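Local coordinates for protein SalCYP truncation (Salinispora tropica, PDB 7ABB) that belongs to the cytochrome P450 family and holds a heme c group in a largely helical fold, at residues R86-W98 with G204-D216. Numbering follows the deposited sequence.
With HEC (heme c), chain B.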
loop_
_atom_site.group_PDB
_atom_site.type_symbol
_atom_site.label_atom_id
_atom_site.label_comp_id
_atom_site.label_asym_id
_atom_site.label_seq_id
_atom_site.Cartn_x
_atom_site.Cartn_y
_atom_site.Cartn_z
ATOM N N ARG A 86 21.654 10.018 5.042
ATOM C CA ARG A 86 21.342 10.708 6.288
ATOM C C ARG A 86 20.119 11.617 6.141
ATOM O O ARG A 86 19.340 11.764 7.088
ATOM C CB ARG A 86 22.560 11.493 6.775
ATOM C CG ARG A 86 22.777 12.804 6.087
ATOM C CD ARG A 86 23.991 13.525 6.679
ATOM N NE ARG A 86 25.247 12.901 6.295
ATOM C CZ ARG A 86 26.139 12.380 7.140
ATOM N NH1 ARG A 86 25.914 12.356 8.452
ATOM N NH2 ARG A 86 27.275 11.870 6.668
ATOM N N THR A 87 19.946 12.255 4.975
ATOM C CA THR A 87 18.791 13.142 4.788
ATOM C C THR A 87 17.497 12.339 4.816
ATOM O O THR A 87 16.480 12.789 5.366
ATOM C CB THR A 87 18.927 13.902 3.463
ATOM O OG1 THR A 87 19.981 14.889 3.579
ATOM C CG2 THR A 87 17.655 14.582 3.051
ATOM N N HIS A 88 17.504 11.155 4.219
ATOM C CA HIS A 88 16.308 10.324 4.299
ATOM C C HIS A 88 16.013 9.939 5.740
ATOM O O HIS A 88 14.856 9.982 6.180
ATOM C CB HIS A 88 16.462 9.060 3.453
ATOM C CG HIS A 88 15.394 8.054 3.714
ATOM N ND1 HIS A 88 14.182 8.071 3.060
ATOM C CD2 HIS A 88 15.340 7.011 4.577
ATOM C CE1 HIS A 88 13.436 7.075 3.496
ATOM N NE2 HIS A 88 14.109 6.425 4.427
ATOM N N ASN A 89 17.048 9.599 6.511
ATOM C CA ASN A 89 16.814 9.224 7.898
ATOM C C ASN A 89 16.262 10.406 8.697
ATOM O O ASN A 89 15.393 10.229 9.559
ATOM C CB ASN A 89 18.102 8.673 8.504
ATOM C CG ASN A 89 18.659 7.498 7.691
ATOM O OD1 ASN A 89 17.904 6.691 7.128
ATOM N ND2 ASN A 89 19.979 7.412 7.611
ATOM N N GLU A 90 16.695 11.627 8.374
ATOM C CA GLU A 90 16.185 12.791 9.094
ATOM C C GLU A 90 14.726 13.037 8.755
ATOM O O GLU A 90 13.932 13.367 9.642
ATOM C CB GLU A 90 17.013 14.037 8.784
ATOM C CG GLU A 90 16.846 15.159 9.805
ATOM C CD GLU A 90 17.769 16.340 9.541
ATOM O OE1 GLU A 90 17.590 17.382 10.208
ATOM O OE2 GLU A 90 18.658 16.238 8.666
ATOM N N TRP A 91 14.350 12.894 7.483
ATOM C CA TRP A 91 12.938 13.019 7.126
ATOM C C TRP A 91 12.098 12.006 7.886
ATOM O O TRP A 91 11.035 12.342 8.422
ATOM C CB TRP A 91 12.738 12.810 5.628
ATOM C CG TRP A 91 12.974 14.023 4.828
ATOM C CD1 TRP A 91 14.065 14.298 4.066
ATOM C CD2 TRP A 91 12.091 15.138 4.686
ATOM N NE1 TRP A 91 13.914 15.514 3.456
ATOM C CE2 TRP A 91 12.714 16.055 3.823
ATOM C CE3 TRP A 91 10.836 15.445 5.206
ATOM C CZ2 TRP A 91 12.129 17.260 3.465
ATOM C CZ3 TRP A 91 10.259 16.644 4.855
ATOM C CH2 TRP A 91 10.905 17.539 3.992
ATOM N N ARG A 92 12.551 10.757 7.936
ATOM C CA ARG A 92 11.772 9.737 8.631
ATOM C C ARG A 92 11.669 10.057 10.122
ATOM O O ARG A 92 10.612 9.848 10.729
ATOM C CB ARG A 92 12.364 8.346 8.395
ATOM C CG ARG A 92 12.156 7.831 6.962
ATOM C CD ARG A 92 10.690 7.639 6.599
ATOM N NE ARG A 92 10.043 6.622 7.428
ATOM C CZ ARG A 92 9.726 5.394 7.001
ATOM N NH1 ARG A 92 9.993 5.030 5.755
ATOM N NH2 ARG A 92 9.146 4.528 7.827
ATOM N N ARG A 93 12.738 10.584 10.724
ATOM C CA ARG A 93 12.674 10.950 12.141
ATOM C C ARG A 93 11.648 12.050 12.374
ATOM O O ARG A 93 10.904 12.010 13.360
ATOM C CB ARG A 93 14.050 11.387 12.664
ATOM C CG ARG A 93 15.021 10.233 12.842
ATOM C CD ARG A 93 16.255 10.644 13.634
ATOM N NE ARG A 93 17.062 11.625 12.913
ATOM C CZ ARG A 93 18.330 11.456 12.542
ATOM N NH1 ARG A 93 18.958 12.427 11.888
ATOM N NH2 ARG A 93 18.983 10.336 12.831
ATOM N N ARG A 94 11.621 13.063 11.501
ATOM C CA ARG A 94 10.665 14.155 11.665
ATOM C C ARG A 94 9.233 13.672 11.483
ATOM O O ARG A 94 8.328 14.119 12.202
ATOM C CB ARG A 94 10.975 15.282 10.680
ATOM C CG ARG A 94 12.406 15.849 10.781
ATOM C CD ARG A 94 12.437 17.180 11.352
ATOM N NE ARG A 94 13.800 17.705 11.485
ATOM C CZ ARG A 94 14.144 18.632 12.368
ATOM N NH1 ARG A 94 13.233 19.130 13.194
ATOM N NH2 ARG A 94 15.400 19.055 12.426
ATOM N N LEU A 95 9.005 12.780 10.515
ATOM C CA LEU A 95 7.657 12.313 10.190
ATOM C C LEU A 95 7.112 11.314 11.200
ATOM O O LEU A 95 5.886 11.153 11.297
ATOM C CB LEU A 95 7.669 11.658 8.810
ATOM C CG LEU A 95 7.834 12.600 7.621
ATOM C CD1 LEU A 95 8.272 11.836 6.388
ATOM C CD2 LEU A 95 6.528 13.347 7.368
ATOM N N ALA A 96 7.985 10.652 11.953
ATOM C CA ALA A 96 7.613 9.437 12.671
ATOM C C ALA A 96 6.397 9.643 13.567
ATOM O O ALA A 96 5.513 8.778 13.622
ATOM C CB ALA A 96 8.813 8.928 13.478
ATOM N N ALA A 97 6.321 10.780 14.266
ATOM C CA ALA A 97 5.268 10.987 15.256
ATOM C C ALA A 97 3.874 10.901 14.652
ATOM O O ALA A 97 2.905 10.586 15.359
ATOM C CB ALA A 97 5.426 12.351 15.936
ATOM N N TRP A 98 3.730 11.211 13.367
ATOM C CA TRP A 98 2.410 11.239 12.764
ATOM C C TRP A 98 1.988 9.871 12.257
ATOM O O TRP A 98 0.863 9.733 11.766
ATOM C CB TRP A 98 2.353 12.243 11.611
ATOM C CG TRP A 98 2.148 13.666 12.087
ATOM C CD1 TRP A 98 0.959 14.331 12.211
ATOM C CD2 TRP A 98 3.159 14.582 12.521
ATOM N NE1 TRP A 98 1.165 15.599 12.676
ATOM C CE2 TRP A 98 2.514 15.776 12.883
ATOM C CE3 TRP A 98 4.555 14.505 12.639
ATOM C CZ2 TRP A 98 3.210 16.884 13.352
ATOM C CZ3 TRP A 98 5.232 15.592 13.100
ATOM C CH2 TRP A 98 4.561 16.781 13.456
ATOM N N GLY A 204 0.077 20.766 16.030
ATOM C CA GLY A 204 -0.181 19.351 15.841
ATOM C C GLY A 204 -0.462 18.943 14.412
ATOM O O GLY A 204 -0.423 17.740 14.100
ATOM N N ASP A 205 -0.755 19.900 13.542
ATOM C CA ASP A 205 -0.982 19.637 12.130
ATOM C C ASP A 205 0.345 19.359 11.432
ATOM O O ASP A 205 1.304 20.105 11.621
ATOM C CB ASP A 205 -1.660 20.862 11.522
ATOM C CG ASP A 205 -1.744 20.813 10.023
ATOM O OD1 ASP A 205 -2.516 19.976 9.512
ATOM O OD2 ASP A 205 -1.078 21.639 9.361
ATOM N N LEU A 206 0.383 18.297 10.608
ATOM C CA LEU A 206 1.645 17.880 9.992
ATOM C C LEU A 206 2.259 19.007 9.169
ATOM O O LEU A 206 3.426 19.361 9.362
ATOM C CB LEU A 206 1.421 16.632 9.130
ATOM C CG LEU A 206 2.617 16.222 8.277
ATOM C CD1 LEU A 206 3.833 15.899 9.143
ATOM C CD2 LEU A 206 2.266 15.004 7.418
ATOM N N THR A 207 1.497 19.574 8.227
ATOM C CA THR A 207 2.056 20.620 7.367
ATOM C C THR A 207 2.562 21.804 8.191
ATOM O O THR A 207 3.633 22.359 7.912
ATOM C CB THR A 207 1.013 21.087 6.348
ATOM O OG1 THR A 207 0.584 19.971 5.564
ATOM C CG2 THR A 207 1.583 22.175 5.427
ATOM N N SER A 208 1.790 22.217 9.196
ATOM C CA SER A 208 2.202 23.324 10.049
ATOM C C SER A 208 3.515 23.018 10.751
ATOM O O SER A 208 4.379 23.892 10.873
ATOM C CB SER A 208 1.111 23.638 11.079
ATOM O OG SER A 208 -0.134 23.930 10.451
ATOM N N ALA A 209 3.688 21.772 11.201
ATOM C CA ALA A 209 4.916 21.390 11.880
ATOM C C ALA A 209 6.113 21.573 10.964
ATOM O O ALA A 209 7.187 21.988 11.413
ATOM C CB ALA A 209 4.829 19.937 12.359
ATOM N N THR A 210 5.946 21.275 9.673
ATOM C CA THR A 210 7.117 21.302 8.796
ATOM C C THR A 210 7.678 22.699 8.594
ATOM O O THR A 210 8.812 22.815 8.114
ATOM C CB THR A 210 6.817 20.695 7.421
ATOM O OG1 THR A 210 6.001 21.585 6.661
ATOM C CG2 THR A 210 6.129 19.337 7.543
ATOM N N PHE A 211 6.943 23.768 8.961
ATOM C CA PHE A 211 7.489 25.109 8.850
ATOM C C PHE A 211 8.638 25.326 9.826
ATOM O O PHE A 211 9.435 26.252 9.640
ATOM C CB PHE A 211 6.367 26.130 9.066
ATOM C CG PHE A 211 5.339 26.121 7.972
ATOM C CD1 PHE A 211 5.722 26.162 6.645
ATOM C CD2 PHE A 211 3.990 26.049 8.270
ATOM C CE1 PHE A 211 4.792 26.145 5.641
ATOM C CE2 PHE A 211 3.048 26.032 7.261
ATOM C CZ PHE A 211 3.448 26.070 5.946
ATOM N N ASP A 212 8.755 24.478 10.843
ATOM C CA ASP A 212 9.849 24.562 11.798
ATOM C C ASP A 212 10.954 23.556 11.519
ATOM O O ASP A 212 11.943 23.533 12.260
ATOM C CB ASP A 212 9.327 24.346 13.219
ATOM C CG ASP A 212 8.392 25.447 13.658
ATOM O OD1 ASP A 212 8.649 26.608 13.280
ATOM O OD2 ASP A 212 7.405 25.150 14.364
ATOM N N TRP A 213 10.826 22.751 10.466
ATOM C CA TRP A 213 11.764 21.661 10.227
ATOM C C TRP A 213 13.004 22.144 9.495
ATOM O O TRP A 213 12.932 22.959 8.570
ATOM C CB TRP A 213 11.139 20.539 9.401
ATOM C CG TRP A 213 10.111 19.721 10.119
ATOM C CD1 TRP A 213 9.628 19.938 11.381
ATOM C CD2 TRP A 213 9.431 18.565 9.622
ATOM N NE1 TRP A 213 8.694 18.993 11.700
ATOM C CE2 TRP A 213 8.529 18.145 10.634
ATOM C CE3 TRP A 213 9.479 17.854 8.418
ATOM C CZ2 TRP A 213 7.711 17.026 10.487
ATOM C CZ3 TRP A 213 8.652 16.745 8.268
ATOM C CH2 TRP A 213 7.775 16.344 9.296
ATOM N N GLU A 214 14.136 21.593 9.903
ATOM C CA GLU A 214 15.386 21.688 9.164
ATOM C C GLU A 214 15.811 20.280 8.781
ATOM O O GLU A 214 15.540 19.311 9.498
ATOM C CB GLU A 214 16.488 22.363 9.969
ATOM C CG GLU A 214 16.390 23.888 9.943
ATOM C CD GLU A 214 17.546 24.573 10.642
ATOM O OE1 GLU A 214 17.535 25.817 10.717
ATOM O OE2 GLU A 214 18.466 23.869 11.107
ATOM N N ILE A 215 16.437 20.175 7.617
ATOM C CA ILE A 215 17.015 18.929 7.146
ATOM C C ILE A 215 18.432 19.256 6.716
ATOM O O ILE A 215 18.638 20.134 5.869
ATOM C CB ILE A 215 16.225 18.316 5.981
ATOM C CG1 ILE A 215 14.800 17.965 6.412
ATOM C CG2 ILE A 215 16.933 17.088 5.436
ATOM C CD1 ILE A 215 14.669 16.772 7.361
ATOM N N ASP A 216 19.405 18.571 7.308
ATOM C CA ASP A 216 20.812 18.805 6.989
ATOM C C ASP A 216 21.206 20.252 7.289
ATOM O O ASP A 216 21.983 20.867 6.553
ATOM C CB ASP A 216 21.096 18.461 5.524
ATOM C CG ASP A 216 22.542 18.073 5.273
ATOM O OD1 ASP A 216 23.328 17.967 6.237
ATOM O OD2 ASP A 216 22.895 17.876 4.091
HETATM FE FE HEC B . 3.226 2.576 2.086
HETATM C CHA HEC B . 6.540 3.065 1.301
HETATM C CHB HEC B . 3.486 -0.626 0.898
HETATM C CHC HEC B . -0.065 2.054 2.897
HETATM C CHD HEC B . 2.881 5.861 2.917
HETATM N NA HEC B . 4.696 1.471 1.259
HETATM C C1A HEC B . 6.029 1.826 1.054
HETATM C C2A HEC B . 6.799 0.718 0.525
HETATM C C3A HEC B . 5.928 -0.303 0.433
HETATM C C4A HEC B . 4.631 0.146 0.877
HETATM C CMA HEC B . 6.193 -1.727 -0.088
HETATM C CAA HEC B . 8.332 0.709 0.187
HETATM C CBA HEC B . 8.655 1.159 -1.234
HETATM C CGA HEC B . 10.151 1.060 -1.474
HETATM O O1A HEC B . 10.544 1.521 -2.571
HETATM O O2A HEC B . 10.873 0.537 -0.585
HETATM N NB HEC B . 1.943 1.044 1.878
HETATM C C1B HEC B . 2.253 -0.218 1.406
HETATM C C2B HEC B . 1.084 -1.032 1.554
HETATM C C3B HEC B . 0.116 -0.297 2.130
HETATM C C4B HEC B . 0.624 1.018 2.320
HETATM C CMB HEC B . 1.088 -2.514 1.128
HETATM C CAB HEC B . -1.313 -0.585 2.513
HETATM C CBB HEC B . -1.711 -2.024 2.571
HETATM N NC HEC B . 1.701 3.756 2.745
HETATM C C1C HEC B . 0.449 3.311 3.102
HETATM C C2C HEC B . -0.277 4.394 3.709
HETATM C C3C HEC B . 0.531 5.478 3.735
HETATM C C4C HEC B . 1.770 5.080 3.109
HETATM C CMC HEC B . -1.704 4.263 4.244
HETATM C CAC HEC B . 0.285 6.913 4.230
HETATM C CBC HEC B . -0.845 7.186 5.223
HETATM N ND HEC B . 4.464 4.142 2.075
HETATM C C1D HEC B . 4.089 5.425 2.475
HETATM C C2D HEC B . 5.237 6.270 2.371
HETATM C C3D HEC B . 6.372 5.446 1.874
HETATM C C4D HEC B . 5.807 4.121 1.737
HETATM C CMD HEC B . 5.264 7.769 2.698
HETATM C CAD HEC B . 7.816 5.890 1.585
HETATM C CBD HEC B . 8.626 5.650 2.836
HETATM C CGD HEC B . 10.086 5.973 2.580
HETATM O O1D HEC B . 10.850 6.111 3.558
HETATM O O2D HEC B . 10.451 6.086 1.392
#
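Trp-213 lays one face of its indole on Arg-94 and pushes its edge into a hollow lined by Trp-91, Leu-95 and Trp-98. CB of Arg-94 stands 3.4 Å from the centroid of the Trp-213 six-membered ring, almost exactly on the ring normal, a CH-pi contact; the other face is backed by CA of Thr-210, the first residue of the type I turn that Trp-213 ends. Around the rim, in the ring plane, come Trp-91 CZ3, Leu-95 CD2 and Trp-98 CZ3. The Arg-94 chain bends at chi2 (-109°) and runs back over the indole, turning one guanidinium face to Glu-214 N, which lies over its centre and, though buried here, has no partner in the model. Arg-94 NH2 is 2.9 Å from Glu-214 O, while in-plane Glu-90 OE1 completes a salt bridge with it.

A second bump, Ile-215, fills the groove between Thr-87, Glu-90 and Trp-91. Its CD1 sits squarely over the Trp-91 five-membered ring, 4.0 Å from the centroid, and its CG2 meets Thr-87 CG2 at 3.5 Å. With CG anti to the backbone N (chi1 -161°) and the rest extended, the Glu-90 chain runs alongside Ile-215 in the opposite sense, and its OE2 accepts from Asp-216 N at 2.8 Å on the syn side.

At the far end Trp-98 supplies the indole: Leu-206 CD1 covers its six-membered ring, Ala-209 CB presses on CH2, and NE1 donates to Gly-204 O at 3.0 Å (149°).

His-88 and Arg-92 face a heme propionate, as in the C helix of many bacterial P450s, so segment 204-216 packs on that helix's outer side. Leu-95 and Leu-206 also reach Leu-228 and Leu-232 of helix 222-235, helix 182-199 backs helix 206-210, and strand 214-215 pairs antiparallel with 218-219.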